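Local coordinates for integron gene cassette protein HFX_CASS3 (PDB 3FYN), which is of unknown function but belongs to the GNAT acetyltransferase family and so may transfer an acetyl group from acetyl-CoA, at residues Phe106-Pro110 and Asn111-Lys115. Residues are numbered along the deposited sequence; the frame is centred on the assembly and turned at random.
With ACT (acetate ion), chain C.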
ATOM      1  N   PHE A 106      -1.766  11.693  -8.636  1.00 11.35           N
ATOM      2  CA  PHE A 106      -2.254  11.798 -10.001  1.00 11.70           C
ATOM      3  C   PHE A 106      -2.734  13.222 -10.194  1.00 10.89           C
ATOM      4  O   PHE A 106      -3.663  13.673  -9.525  1.00 13.87           O
ATOM      5  CB  PHE A 106      -3.392  10.787 -10.188  1.00 13.80           C
ATOM      6  CG  PHE A 106      -3.975  10.742 -11.572  1.00 15.24           C
ATOM      7  CD1 PHE A 106      -3.255  11.169 -12.676  1.00 15.28           C
ATOM      8  CD2 PHE A 106      -5.246  10.217 -11.769  1.00 17.76           C
ATOM      9  CE1 PHE A 106      -3.805  11.095 -13.943  1.00 20.18           C
ATOM     10  CE2 PHE A 106      -5.797  10.141 -13.030  1.00 20.80           C
ATOM     11  CZ  PHE A 106      -5.077  10.581 -14.119  1.00 21.02           C
ATOM     12  N   PHE A 107      -2.083  13.937 -11.104  1.00 11.38           N
ATOM     13  CA  PHE A 107      -2.399  15.340 -11.337  1.00 12.42           C
ATOM     14  C   PHE A 107      -2.316  15.673 -12.814  1.00 13.03           C
ATOM     15  O   PHE A 107      -1.331  15.353 -13.481  1.00 13.95           O
ATOM     16  CB  PHE A 107      -1.433  16.234 -10.557  1.00 11.97           C
ATOM     17  CG  PHE A 107      -1.616  17.715 -10.813  1.00 13.30           C
ATOM     18  CD1 PHE A 107      -2.763  18.371 -10.391  1.00 15.86           C
ATOM     19  CD2 PHE A 107      -0.626  18.452 -11.454  1.00 13.30           C
ATOM     20  CE1 PHE A 107      -2.926  19.737 -10.605  1.00 15.71           C
ATOM     21  CE2 PHE A 107      -0.788  19.817 -11.675  1.00 14.75           C
ATOM     22  CZ  PHE A 107      -1.936  20.455 -11.249  1.00 16.66           C
ATOM     23  N   VAL A 108      -3.363  16.317 -13.314  1.00 11.45           N
ATOM     24  CA  VAL A 108      -3.341  16.928 -14.634  1.00 12.57           C
ATOM     25  C   VAL A 108      -3.675  18.405 -14.446  1.00 13.34           C
ATOM     26  O   VAL A 108      -4.641  18.729 -13.761  1.00 13.84           O
ATOM     27  CB  VAL A 108      -4.382  16.283 -15.568  1.00 14.31           C
ATOM     28  CG1 VAL A 108      -4.445  17.027 -16.900  1.00 13.97           C
ATOM     29  CG2 VAL A 108      -4.057  14.811 -15.784  1.00 15.88           C
ATOM     30  N   ARG A 109      -2.875  19.296 -15.029  1.00 13.51           N
ATOM     31  CA  ARG A 109      -3.126  20.729 -14.919  1.00 15.66           C
ATOM     32  C   ARG A 109      -4.552  21.042 -15.358  1.00 15.12           C
ATOM     33  O   ARG A 109      -5.055  20.441 -16.301  1.00 15.39           O
ATOM     34  CB  ARG A 109      -2.141  21.514 -15.790  1.00 14.83           C
ATOM     35  CG  ARG A 109      -0.790  21.738 -15.145  1.00 18.68           C
ATOM     36  CD  ARG A 109       0.159  22.473 -16.075  1.00 22.30           C
ATOM     37  NE  ARG A 109       1.344  22.936 -15.362  1.00 25.84           N
ATOM     38  CZ  ARG A 109       2.530  23.150 -15.925  1.00 28.51           C
ATOM     39  NH1 ARG A 109       2.702  22.933 -17.224  1.00 27.27           N
ATOM     40  NH2 ARG A 109       3.550  23.571 -15.181  1.00 29.56           N
ATOM     41  N   PRO A 110      -5.207  21.991 -14.675  1.00 14.33           N
ATOM     42  CA  PRO A 110      -6.601  22.325 -14.990  1.00 16.46           C
ATOM     43  C   PRO A 110      -6.849  22.532 -16.490  1.00 18.50           C
ATOM     44  O   PRO A 110      -7.818  21.983 -17.021  1.00 18.59           O
ATOM     45  CB  PRO A 110      -6.830  23.621 -14.209  1.00 18.01           C
ATOM     46  CG  PRO A 110      -5.913  23.484 -13.011  1.00 19.44           C
ATOM     47  CD  PRO A 110      -4.692  22.756 -13.523  1.00 16.94           C
ATOM     48  N   ASN A 111      -5.977  23.284 -17.160  1.00 20.62           N
ATOM     49  CA  ASN A 111      -6.144  23.586 -18.584  1.00 24.06           C
ATOM     50  C   ASN A 111      -6.003  22.376 -19.500  1.00 21.34           C
ATOM     51  O   ASN A 111      -6.385  22.432 -20.675  1.00 22.54           O
ATOM     52  CB  ASN A 111      -5.159  24.679 -19.028  1.00 31.82           C
ATOM     53  CG  ASN A 111      -3.700  24.296 -18.782  1.00 40.31           C
ATOM     54  OD1 ASN A 111      -3.400  23.180 -18.358  1.00 45.24           O
ATOM     55  ND2 ASN A 111      -2.792  25.229 -19.038  1.00 41.66           N
ATOM     56  N   ALA A 112      -5.445  21.292 -18.967  1.00 18.84           N
ATOM     57  CA  ALA A 112      -5.210  20.090 -19.760  1.00 15.10           C
ATOM     58  C   ALA A 112      -6.223  18.991 -19.455  1.00 15.68           C
ATOM     59  O   ALA A 112      -6.142  17.897 -20.010  1.00 18.34           O
ATOM     60  CB  ALA A 112      -3.783  19.584 -19.558  1.00 14.27           C
ATOM     61  N   ARG A 113      -7.179  19.286 -18.577  1.00 15.63           N
ATOM     62  CA  ARG A 113      -8.214  18.315 -18.219  1.00 17.41           C
ATOM     63  C   ARG A 113      -9.303  18.231 -19.281  1.00 19.68           C
ATOM     64  O   ARG A 113      -9.494  19.160 -20.065  1.00 20.09           O
ATOM     65  CB  ARG A 113      -8.826  18.649 -16.856  1.00 17.33           C
ATOM     66  CG  ARG A 113      -7.862  18.445 -15.702  1.00 17.01           C
ATOM     67  CD  ARG A 113      -8.398  18.994 -14.400  1.00 18.11           C
ATOM     68  NE  ARG A 113      -7.323  19.061 -13.422  1.00 16.67           N
ATOM     69  CZ  ARG A 113      -7.370  19.751 -12.288  1.00 17.97           C
ATOM     70  NH1 ARG A 113      -8.456  20.438 -11.963  1.00 19.73           N
ATOM     71  NH2 ARG A 113      -6.323  19.749 -11.476  1.00 18.81           N
ATOM     72  N   GLY A 114     -10.012  17.109 -19.299  1.00 21.25           N
ATOM     73  CA  GLY A 114     -11.112  16.916 -20.226  1.00 23.14           C
ATOM     74  C   GLY A 114     -10.677  16.621 -21.649  1.00 23.57           C
ATOM     75  O   GLY A 114     -11.459  16.780 -22.585  1.00 25.36           O
ATOM     76  N   LYS A 115      -9.433  16.182 -21.816  1.00 23.88           N
ATOM     77  CA  LYS A 115      -8.891  15.886 -23.138  1.00 24.14           C
ATOM     78  C   LYS A 115      -8.546  14.407 -23.301  1.00 22.64           C
ATOM     79  O   LYS A 115      -8.046  13.997 -24.344  1.00 24.87           O
ATOM     80  CB  LYS A 115      -7.640  16.728 -23.402  1.00 27.36           C
ATOM     81  CG  LYS A 115      -7.850  18.226 -23.280  1.00 30.49           C
ATOM     82  CD  LYS A 115      -6.555  18.979 -23.545  1.00 33.65           C
ATOM     83  CE  LYS A 115      -6.758  20.480 -23.465  1.00 36.26           C
ATOM     84  NZ  LYS A 115      -5.474  21.218 -23.630  1.00 37.99           N
TER
HETATM   85  C   ACT C 202      -8.404  14.509 -16.975  1.00 22.38           C
HETATM   86  O   ACT C 202      -7.572  14.203 -17.851  1.00 21.51           O
HETATM   87  OXT ACT C 202      -9.423  15.112 -17.375  1.00 22.91           O
HETATM   88  CH3 ACT C 202      -8.191  14.177 -15.529  1.00 23.53           C
HETATM   89  O   HOH W   1       0.257  23.703 -19.411  1.00 32.43           O
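Arg113 reaches back to the carbonyl of Val108, its NE donating to Val108 O at 2.7 Å and its NH2 adding a weak second bond to the same oxygen. The Arg113 side chain runs extended from CG to NE, which carries the guanidinium past Pro110, whose CA lies over one face. At the edge stands Phe107, with CE1 3.5 Å from Arg113 NH2 and the ring plane turned 84° from the guanidinium. Val108 CG1, anti to the backbone N (chi1 174°), packs against Ala112 CB at 3.7 Å and lies 3.9 Å from Arg113 CG; a glycine in place of Val108 would probably open a gap beside both carbons. From Arg113 the sequence fits the Arg/Gln-x-x-Gly-x-Gly/Ala signature of GNAT motif A, between strand 98-108 and helix 117-131, whose backbone amides commonly hold the pyrophosphate of acetyl-CoA. Consistent with such an anion site, Gly114 N donates almost straight (176°) to OXT of an acetate ion, probably from the crystallisation liquor, at 2.8 Å, and Gly118 N binds the same ion. Backbone bonds close the turn, from Ala112 N to Arg109 O at 2.8 Å and from Arg113 N to Pro110 O at 3.2 Å. Farther out, Glu47 forms a salt bridge with Arg113 NH2 and Glu43 with Arg109 NE, both from helix 34-47.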